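Local coordinates for methylaspartate ammonia-lyase (Citrobacter amalonaticus, PDB 1KKO), which catalyses the reversible, magnesium-dependent anti elimination of ammonia from L-threo-3-methylaspartate to give mesaconate, a step in glutamate degradation, at residues R148-V153 with C371-L376; I237-T242 with L270-P275; I304-W309 with H326-K331. All coordinates share one frame; numbering follows the deposited sequence.

Contact 1 of 3, residues R148-V153 with C371-L376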
loop_
_atom_site.group_PDB
_atom_site.type_symbol
_atom_site.label_atom_id
_atom_site.label_comp_id
_atom_site.label_asym_id
_atom_site.label_seq_id
_atom_site.Cartn_x
_atom_site.Cartn_y
_atom_site.Cartn_z
ATOM N N ARG A 148 -19.436 17.612 1.715
ATOM C CA ARG A 148 -18.461 17.767 2.778
ATOM C C ARG A 148 -17.409 16.686 2.697
ATOM O O ARG A 148 -17.643 15.647 2.114
ATOM C CB ARG A 148 -19.133 17.656 4.145
ATOM C CG ARG A 148 -19.974 18.863 4.530
ATOM C CD ARG A 148 -20.640 18.712 5.887
ATOM N NE ARG A 148 -21.687 17.707 5.853
ATOM C CZ ARG A 148 -22.358 17.265 6.913
ATOM N NH1 ARG A 148 -22.077 17.747 8.114
ATOM N NH2 ARG A 148 -23.312 16.367 6.784
ATOM N N LEU A 149 -16.259 16.952 3.291
ATOM C CA LEU A 149 -15.260 15.911 3.462
ATOM C C LEU A 149 -15.658 15.083 4.674
ATOM O O LEU A 149 -16.358 15.564 5.563
ATOM C CB LEU A 149 -13.895 16.520 3.723
ATOM C CG LEU A 149 -13.461 17.585 2.722
ATOM C CD1 LEU A 149 -12.050 18.027 3.012
ATOM C CD2 LEU A 149 -13.593 17.087 1.296
ATOM N N LYS A 150 -15.195 13.845 4.744
ATOM C CA LYS A 150 -15.488 13.019 5.906
ATOM C C LYS A 150 -15.059 13.718 7.200
ATOM O O LYS A 150 -15.785 13.683 8.189
ATOM C CB LYS A 150 -14.824 11.658 5.771
ATOM C CG LYS A 150 -15.520 10.749 4.751
ATOM C CD LYS A 150 -14.854 9.372 4.661
ATOM C CE LYS A 150 -13.501 9.400 3.960
ATOM N NZ LYS A 150 -13.607 9.842 2.547
ATOM N N THR A 151 -13.908 14.380 7.186
ATOM C CA THR A 151 -13.439 15.088 8.373
ATOM C C THR A 151 -14.469 16.114 8.827
ATOM O O THR A 151 -14.692 16.297 10.027
ATOM C CB THR A 151 -12.111 15.819 8.098
ATOM O OG1 THR A 151 -12.247 16.756 7.029
ATOM C CG2 THR A 151 -11.089 14.931 7.615
ATOM N N GLU A 152 -15.054 16.823 7.868
ATOM C CA GLU A 152 -16.024 17.880 8.179
ATOM C C GLU A 152 -17.286 17.311 8.783
ATOM O O GLU A 152 -17.898 17.927 9.662
ATOM C CB GLU A 152 -16.350 18.681 6.918
ATOM C CG GLU A 152 -15.180 19.514 6.433
ATOM C CD GLU A 152 -15.499 20.268 5.166
ATOM O OE1 GLU A 152 -16.000 19.647 4.217
ATOM O OE2 GLU A 152 -15.270 21.492 5.128
ATOM N N VAL A 153 -17.712 16.151 8.329
ATOM C CA VAL A 153 -18.897 15.538 8.890
ATOM C C VAL A 153 -18.654 15.250 10.363
ATOM O O VAL A 153 -19.533 15.494 11.201
ATOM C CB VAL A 153 -19.267 14.230 8.159
ATOM C CG1 VAL A 153 -20.406 13.523 8.870
ATOM C CG2 VAL A 153 -19.643 14.502 6.709
ATOM N N CYS A 371 -9.655 6.554 8.275
ATOM C CA CYS A 371 -9.088 6.867 9.576
ATOM C C CYS A 371 -8.366 8.212 9.595
ATOM O O CYS A 371 -8.341 8.883 10.634
ATOM C CB CYS A 371 -8.145 5.765 10.048
ATOM S SG CYS A 371 -9.004 4.276 10.660
ATOM N N VAL A 372 -7.749 8.605 8.484
ATOM C CA VAL A 372 -7.112 9.909 8.433
ATOM C C VAL A 372 -8.114 11.026 8.731
ATOM O O VAL A 372 -7.812 11.987 9.448
ATOM C CB VAL A 372 -6.434 10.150 7.067
ATOM C CG1 VAL A 372 -5.990 11.600 6.915
ATOM C CG2 VAL A 372 -5.244 9.226 6.917
ATOM N N HIS A 373 -9.321 10.897 8.192
ATOM C CA HIS A 373 -10.347 11.906 8.425
ATOM C C HIS A 373 -10.819 11.917 9.865
ATOM O O HIS A 373 -11.037 12.978 10.442
ATOM C CB HIS A 373 -11.504 11.713 7.465
ATOM C CG HIS A 373 -11.147 12.064 6.058
ATOM N ND1 HIS A 373 -11.555 13.236 5.452
ATOM C CD2 HIS A 373 -10.363 11.420 5.160
ATOM C CE1 HIS A 373 -11.039 13.287 4.236
ATOM N NE2 HIS A 373 -10.324 12.193 4.030
ATOM N N VAL A 374 -10.972 10.742 10.450
ATOM C CA VAL A 374 -11.316 10.652 11.848
ATOM C C VAL A 374 -10.268 11.359 12.693
ATOM O O VAL A 374 -10.618 12.131 13.583
ATOM C CB VAL A 374 -11.462 9.196 12.245
ATOM C CG1 VAL A 374 -11.529 9.038 13.756
ATOM C CG2 VAL A 374 -12.702 8.598 11.562
ATOM N N ALA A 375 -8.990 11.150 12.393
ATOM C CA ALA A 375 -7.909 11.735 13.172
ATOM C C ALA A 375 -7.833 13.237 13.009
ATOM O O ALA A 375 -7.620 13.975 13.972
ATOM C CB ALA A 375 -6.587 11.096 12.794
ATOM N N LEU A 376 -7.989 13.726 11.791
ATOM C CA LEU A 376 -7.892 15.155 11.555
ATOM C C LEU A 376 -8.957 15.905 12.326
ATOM O O LEU A 376 -8.733 17.045 12.738
ATOM C CB LEU A 376 -7.994 15.470 10.071
ATOM C CG LEU A 376 -6.727 15.193 9.266
ATOM C CD1 LEU A 376 -7.005 15.384 7.790
ATOM C CD2 LEU A 376 -5.583 16.104 9.724
#
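His373 ND1 accepts a hydrogen bond from Thr151 N, 3.1 Å long and bent to 138° at the hydrogen, though ND1 lies too close to the Thr151 methyl in the model, so the fine geometry is doubtful. The imidazole thus reaches from helix 365-378 to the first turn of helix 150-157, where a backbone N-H has no earlier turn of helix to receive it. The other ring nitrogen, NE2, is hydrogen-bonded to Glu401, so both nitrogens have partners, which would favour this rotation of the ring.

Lys150 packs over one face of the ring. Its chain turns at both outer torsions (chi3 -73°, chi4 -62°) and brings CE to 4.1 Å from the centroid of the His373 ring, close to the normal, in a CH-pi contact. The ammonium beyond it forms a salt bridge with Asp140. Lys150 NZ remains 4.3 Å from His373 NE2, which would be expected to disfavour a charged imidazole, while Glu401 would act the other way. At the ring edge, Leu149 CB approaches His373 CE1 at 4.3 Å.

Leu149, the N-cap residue, is itself anchored: its N donates to Glu152 OE1 at 2.9 Å, on the lone pair anti to the other oxygen. Thr405 of helix 392-410 touches Thr151, His373 and Leu376 together. The result is a helix start secured by a side chain from another helix, a buried junction between the N-terminal part of this enolase-superfamily protein and the outer helices of its TIM barrel.

Contact 2 of 3, residues I237-T242 with L270-P275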
loop_
_atom_site.group_PDB
_atom_site.type_symbol
_atom_site.label_atom_id
_atom_site.label_comp_id
_atom_site.label_asym_id
_atom_site.label_seq_id
_atom_site.Cartn_x
_atom_site.Cartn_y
_atom_site.Cartn_z
ATOM N N ILE A 237 8.485 1.674 20.628
ATOM C CA ILE A 237 8.812 0.274 20.433
ATOM C C ILE A 237 7.803 -0.585 21.176
ATOM O O ILE A 237 7.487 -0.316 22.329
ATOM C CB ILE A 237 10.247 0.005 20.934
ATOM C CG1 ILE A 237 11.256 0.761 20.052
ATOM C CG2 ILE A 237 10.539 -1.494 20.968
ATOM C CD1 ILE A 237 12.675 0.819 20.612
ATOM N N ASP A 238 7.279 -1.598 20.486
ATOM C CA ASP A 238 6.282 -2.512 21.038
ATOM C C ASP A 238 6.970 -3.809 21.420
ATOM O O ASP A 238 7.597 -4.478 20.578
ATOM C CB ASP A 238 5.201 -2.790 19.992
ATOM C CG ASP A 238 3.977 -3.513 20.548
ATOM O OD1 ASP A 238 3.997 -4.084 21.679
ATOM O OD2 ASP A 238 2.925 -3.548 19.857
ATOM N N VAL A 239 6.841 -4.169 22.691
ATOM C CA VAL A 239 7.530 -5.339 23.227
ATOM C C VAL A 239 6.641 -6.530 23.562
ATOM O O VAL A 239 7.116 -7.508 24.130
ATOM C CB VAL A 239 8.400 -4.961 24.426
ATOM C CG1 VAL A 239 9.358 -3.848 24.044
ATOM C CG2 VAL A 239 7.548 -4.531 25.612
ATOM N N TYR A 240 5.361 -6.471 23.222
ATOM C CA TYR A 240 4.502 -7.653 23.302
ATOM C C TYR A 240 4.596 -8.413 24.610
ATOM O O TYR A 240 4.606 -9.651 24.621
ATOM C CB TYR A 240 4.803 -8.589 22.120
ATOM C CG TYR A 240 4.334 -7.966 20.842
ATOM C CD1 TYR A 240 5.155 -7.109 20.138
ATOM C CD2 TYR A 240 3.048 -8.177 20.377
ATOM C CE1 TYR A 240 4.732 -6.500 18.983
ATOM C CE2 TYR A 240 2.608 -7.573 19.209
ATOM C CZ TYR A 240 3.457 -6.733 18.526
ATOM O OH TYR A 240 3.031 -6.116 17.371
ATOM N N GLY A 241 4.615 -7.671 25.711
ATOM C CA GLY A 241 4.630 -8.253 27.041
ATOM C C GLY A 241 5.932 -8.893 27.466
ATOM O O GLY A 241 6.010 -9.431 28.576
ATOM N N THR A 242 6.968 -8.819 26.637
ATOM C CA THR A 242 8.198 -9.561 26.946
ATOM C C THR A 242 8.950 -9.037 28.158
ATOM O O THR A 242 9.625 -9.808 28.834
ATOM C CB THR A 242 9.143 -9.657 25.732
ATOM O OG1 THR A 242 9.434 -8.344 25.242
ATOM C CG2 THR A 242 8.482 -10.415 24.577
ATOM N N LEU A 270 11.067 8.526 24.256
ATOM C CA LEU A 270 10.903 7.088 24.153
ATOM C C LEU A 270 9.579 6.632 24.738
ATOM O O LEU A 270 9.190 7.028 25.838
ATOM C CB LEU A 270 12.065 6.371 24.851
ATOM C CG LEU A 270 12.029 4.843 24.861
ATOM C CD1 LEU A 270 12.161 4.282 23.446
ATOM C CD2 LEU A 270 13.134 4.295 25.758
ATOM N N TYR A 271 8.896 5.791 23.959
ATOM C CA TYR A 271 7.661 5.149 24.361
ATOM C C TYR A 271 7.829 3.639 24.235
ATOM O O TYR A 271 8.357 3.156 23.223
ATOM C CB TYR A 271 6.528 5.558 23.432
ATOM C CG TYR A 271 5.957 6.936 23.655
ATOM C CD1 TYR A 271 6.677 8.072 23.335
ATOM C CD2 TYR A 271 4.686 7.097 24.172
ATOM C CE1 TYR A 271 6.145 9.345 23.541
ATOM C CE2 TYR A 271 4.129 8.363 24.352
ATOM C CZ TYR A 271 4.865 9.477 24.031
ATOM O OH TYR A 271 4.313 10.732 24.212
ATOM N N ILE A 272 7.370 2.907 25.251
ATOM C CA ILE A 272 7.379 1.450 25.217
ATOM C C ILE A 272 5.943 0.958 25.293
ATOM O O ILE A 272 5.240 1.222 26.262
ATOM C CB ILE A 272 8.193 0.868 26.389
ATOM C CG1 ILE A 272 9.662 1.298 26.313
ATOM C CG2 ILE A 272 8.059 -0.665 26.422
ATOM C CD1 ILE A 272 10.428 0.804 25.098
ATOM N N GLU A 273 5.508 0.278 24.240
ATOM C CA GLU A 273 4.152 -0.245 24.163
ATOM C C GLU A 273 4.097 -1.696 24.617
ATOM O O GLU A 273 4.997 -2.486 24.322
ATOM C CB GLU A 273 3.607 -0.097 22.734
ATOM C CG GLU A 273 2.172 -0.582 22.576
ATOM C CD GLU A 273 1.520 -0.165 21.272
ATOM O OE1 GLU A 273 2.214 0.301 20.353
ATOM O OE2 GLU A 273 0.290 -0.323 21.164
ATOM N N GLY A 274 3.040 -2.028 25.343
ATOM C CA GLY A 274 2.826 -3.386 25.800
ATOM C C GLY A 274 3.937 -3.961 26.659
ATOM O O GLY A 274 4.409 -5.056 26.403
ATOM N N PRO A 275 4.376 -3.265 27.697
ATOM C CA PRO A 275 5.491 -3.798 28.490
ATOM C C PRO A 275 5.202 -5.156 29.138
ATOM O O PRO A 275 6.125 -5.972 29.257
ATOM C CB PRO A 275 5.703 -2.718 29.552
ATOM C CG PRO A 275 4.423 -2.004 29.630
ATOM C CD PRO A 275 3.931 -1.952 28.201
#
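Ile237 and Asp238 pair in parallel with Ile272 and Glu273, joining two neighbouring strands of the TIM barrel and continuing into the loops at their C-terminal ends, where enolase-superfamily members place their metal ligands. The backbone ladder comes first: Ile237 N donates to Tyr271 O, Ile237 O accepts from Glu273 N at 2.8 Å, and Val239 N meets Glu273 O almost straight. Past the strand ends the pairing persists, for Gly241 N reaches Gly274 O at 2.7 Å. Tyr240, Gly241 and Gly274 all have positive phi, and the first two are the central residues of a type I' turn.

The carboxylates of Asp238 and Glu273, both magnesium ligands, stand on the same face of the sheet. With CG anti to the backbone N in each (chi1 -169° and -178°), the two groups stack nearly parallel, their planes 11° apart and Asp238 OD2 3.9 Å from Glu273 OE1. Two like charges this close are consistent with a shared magnesium ion between them. His236 and Gln329 each hold one oxygen of Glu273, while Tyr240 N donates to Asp238 OD1 in an Asx turn.

Apolar contact occupies the other face, where Ile237 CB meets Ile272 CD1 at 4.2 Å. Just past the strand end, Val239 CG2 lies 4.0 Å from Ile272 CG2 and also rests against Pro275 CA. Leu211 of helix 209-225 touches both Ile237 and Val239.

Tyr240 turns its hydroxyl to His194, the transition-state stabiliser, and Asp238 OD1 sits 3.6 Å above the plane of the Tyr240 ring, offset toward the rim.

Contact 3 of 3, residues I304-W309 with H326-K331. With SO4 (sulfate ion), chain C.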
loop_
_atom_site.group_PDB
_atom_site.type_symbol
_atom_site.label_atom_id
_atom_site.label_comp_id
_atom_site.label_asym_id
_atom_site.label_seq_id
_atom_site.Cartn_x
_atom_site.Cartn_y
_atom_site.Cartn_z
ATOM N N ILE A 304 4.780 4.723 28.764
ATOM C CA ILE A 304 4.261 3.409 28.369
ATOM C C ILE A 304 2.888 3.544 27.716
ATOM O O ILE A 304 2.111 4.466 27.999
ATOM C CB ILE A 304 4.263 2.361 29.523
ATOM C CG1 ILE A 304 3.375 2.793 30.687
ATOM C CG2 ILE A 304 5.699 2.069 29.961
ATOM C CD1 ILE A 304 3.093 1.676 31.686
ATOM N N VAL A 305 2.630 2.597 26.818
ATOM C CA VAL A 305 1.433 2.570 26.002
ATOM C C VAL A 305 0.657 1.277 26.242
ATOM O O VAL A 305 1.210 0.182 26.114
ATOM C CB VAL A 305 1.801 2.630 24.504
ATOM C CG1 VAL A 305 0.543 2.802 23.654
ATOM C CG2 VAL A 305 2.787 3.742 24.230
ATOM N N ALA A 306 -0.627 1.394 26.567
ATOM C CA ALA A 306 -1.500 0.238 26.692
ATOM C C ALA A 306 -1.919 -0.233 25.318
ATOM O O ALA A 306 -2.084 0.551 24.392
ATOM C CB ALA A 306 -2.706 0.572 27.500
ATOM N N ASP A 307 -2.123 -1.532 25.190
ATOM C CA ASP A 307 -2.571 -2.105 23.928
ATOM C C ASP A 307 -3.397 -3.357 24.225
ATOM O O ASP A 307 -4.623 -3.330 24.129
ATOM C CB ASP A 307 -1.360 -2.402 23.055
ATOM C CG ASP A 307 -1.713 -3.071 21.758
ATOM O OD1 ASP A 307 -2.861 -2.955 21.282
ATOM O OD2 ASP A 307 -0.868 -3.740 21.129
ATOM N N GLU A 308 -2.727 -4.441 24.606
ATOM C CA GLU A 308 -3.418 -5.685 24.935
ATOM C C GLU A 308 -4.496 -5.449 26.000
ATOM O O GLU A 308 -4.254 -4.792 27.010
ATOM C CB GLU A 308 -2.433 -6.736 25.460
ATOM C CG GLU A 308 -1.236 -7.064 24.573
ATOM C CD GLU A 308 -0.004 -6.201 24.834
ATOM O OE1 GLU A 308 -0.136 -5.062 25.343
ATOM O OE2 GLU A 308 1.116 -6.673 24.520
ATOM N N TRP A 309 -5.672 -6.017 25.753
ATOM C CA TRP A 309 -6.841 -5.975 26.637
ATOM C C TRP A 309 -7.543 -4.625 26.639
ATOM O O TRP A 309 -8.514 -4.441 27.374
ATOM C CB TRP A 309 -6.500 -6.444 28.058
ATOM C CG TRP A 309 -5.915 -7.818 27.987
ATOM C CD1 TRP A 309 -4.611 -8.151 28.140
ATOM C CD2 TRP A 309 -6.599 -9.023 27.632
ATOM N NE1 TRP A 309 -4.439 -9.502 27.946
ATOM C CE2 TRP A 309 -5.649 -10.059 27.632
ATOM C CE3 TRP A 309 -7.925 -9.335 27.348
ATOM C CZ2 TRP A 309 -5.980 -11.375 27.331
ATOM C CZ3 TRP A 309 -8.252 -10.652 27.062
ATOM C CH2 TRP A 309 -7.283 -11.647 27.059
ATOM N N HIS A 326 0.523 6.285 30.024
ATOM C CA HIS A 326 0.591 7.603 29.415
ATOM C C HIS A 326 -0.174 7.727 28.120
ATOM O O HIS A 326 -0.608 8.811 27.765
ATOM C CB HIS A 326 2.045 7.959 29.156
ATOM C CG HIS A 326 2.900 7.821 30.367
ATOM N ND1 HIS A 326 3.531 6.641 30.692
ATOM C CD2 HIS A 326 3.202 8.697 31.355
ATOM C CE1 HIS A 326 4.188 6.797 31.826
ATOM N NE2 HIS A 326 4.012 8.036 32.245
HETATM N N MSE A 327 -0.311 6.610 27.414
HETATM C CA MSE A 327 -0.905 6.582 26.088
HETATM C C MSE A 327 -1.611 5.256 25.919
HETATM O O MSE A 327 -1.187 4.255 26.490
HETATM C CB MSE A 327 0.206 6.710 25.047
HETATM C CG MSE A 327 -0.242 6.635 23.605
HETATM SE SE MSE A 327 1.257 6.814 22.376
HETATM C CE MSE A 327 1.142 8.707 22.065
ATOM N N VAL A 328 -2.702 5.254 25.158
ATOM C CA VAL A 328 -3.413 4.026 24.838
ATOM C C VAL A 328 -3.519 3.858 23.329
ATOM O O VAL A 328 -3.813 4.820 22.623
ATOM C CB VAL A 328 -4.850 3.998 25.407
ATOM C CG1 VAL A 328 -4.842 3.872 26.913
ATOM C CG2 VAL A 328 -5.621 5.198 24.998
ATOM N N GLN A 329 -3.274 2.645 22.837
ATOM C CA GLN A 329 -3.533 2.356 21.422
ATOM C C GLN A 329 -5.021 2.054 21.214
ATOM O O GLN A 329 -5.526 1.022 21.670
ATOM C CB GLN A 329 -2.713 1.195 20.832
ATOM C CG GLN A 329 -3.080 1.121 19.326
ATOM C CD GLN A 329 -2.432 0.060 18.462
ATOM O OE1 GLN A 329 -2.926 -0.194 17.351
ATOM N NE2 GLN A 329 -1.366 -0.570 18.943
ATOM N N ILE A 330 -5.694 2.982 20.538
ATOM C CA ILE A 330 -7.068 2.839 20.088
ATOM C C ILE A 330 -6.915 2.077 18.764
ATOM O O ILE A 330 -6.593 2.654 17.725
ATOM C CB ILE A 330 -7.668 4.248 19.930
ATOM C CG1 ILE A 330 -7.655 4.983 21.286
ATOM C CG2 ILE A 330 -9.075 4.213 19.349
ATOM C CD1 ILE A 330 -8.013 6.450 21.186
ATOM N N LYS A 331 -7.050 0.760 18.836
ATOM C CA LYS A 331 -6.746 -0.104 17.689
ATOM C C LYS A 331 -8.008 -0.162 16.848
ATOM O O LYS A 331 -8.906 -0.976 17.066
ATOM C CB LYS A 331 -6.280 -1.472 18.142
ATOM C CG LYS A 331 -5.702 -2.280 17.001
ATOM C CD LYS A 331 -5.007 -3.542 17.472
ATOM C CE LYS A 331 -3.982 -4.050 16.468
ATOM N NZ LYS A 331 -2.716 -3.300 16.558
HETATM S S SO4 C . -0.830 -5.099 13.866
HETATM O O1 SO4 C . -2.209 -5.621 13.695
HETATM O O2 SO4 C . -0.018 -6.351 14.107
HETATM O O3 SO4 C . -0.385 -4.423 12.653
HETATM O O4 SO4 C . -0.663 -4.204 15.036
HETATM O O HOH W 1 -2.223 -4.319 18.969
HETATM O O HOH W 2 0.366 -3.320 18.853
#
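Val305 and selenomethionine Met327 run alongside one another in the tight part of this contact, with CG2 of Val305 3.9 Å from SE of Met327; on the other face Ala306 CB meets Val328 CG1 at 4.0 Å. Between them the parallel ladder of this beta-alpha-beta unit is short-bonded, Ala306 N to Met327 O and Ala306 O to Gln329 N both measuring 2.9 Å. The ladder starts at Ile304, whose N donates nearly straight to His326 ND1 and whose O accepts from the backbone nitrogens of both His326 and Met327.

Beyond the strands the direct contacts give way to a polar site bridged by two waters. The side chains of Asp307 and Gln329 extend from the backbone in the same sense (chi1 177° and -177°), which sets carboxylate and amide side by side with their planes 20° apart, Asp307 OD1 3.7 Å from Gln329 NE2. Gln329 NE2 is hydrogen-bonded first of all to Glu273. Asp307 OD2 is hydrogen-bonded to two waters, one 2.7 Å from Lys331 NZ and the other 3.3 Å from Gln329 NE2. Lys331 NZ also donates to Gln329 OE1 and, at 2.7 Å, to O4 of the sulfate.

Thr360, Cys361 and Gln172, all substrate-binding residues, hold the same sulfate, so the anion probably marks a carboxylate site. The network is consistent with Gln329 and Gly359 O helping to place Lys331, the proton acceptor, with water linking it to the magnesium ligand Asp307.

How the contacts relate
Contacts 2 and 3 work as one site: their centres lie about 10 Å apart, and strands 270-273 and 303-306 are neighbours in the barrel. Gly274 N meets Val305 O at 3.0 Å, probably a hydrogen bond, and Glu273 OE2 meets Gln329 NE2 at 2.8 Å, so a magnesium ligand of contact 2 braces a substrate-binding residue of contact 3. Together they supply the three ligands Asp238, Glu273 and Asp307. The sulfate bound by Lys331 of contact 3 also has the Tyr240 side chain of contact 2 about 4 Å away (nearest atoms). Contact 1 stands apart, its centre about 30 Å from that of contact 2 and 23 Å from that of contact 3, yet its segments enclose both along the chain.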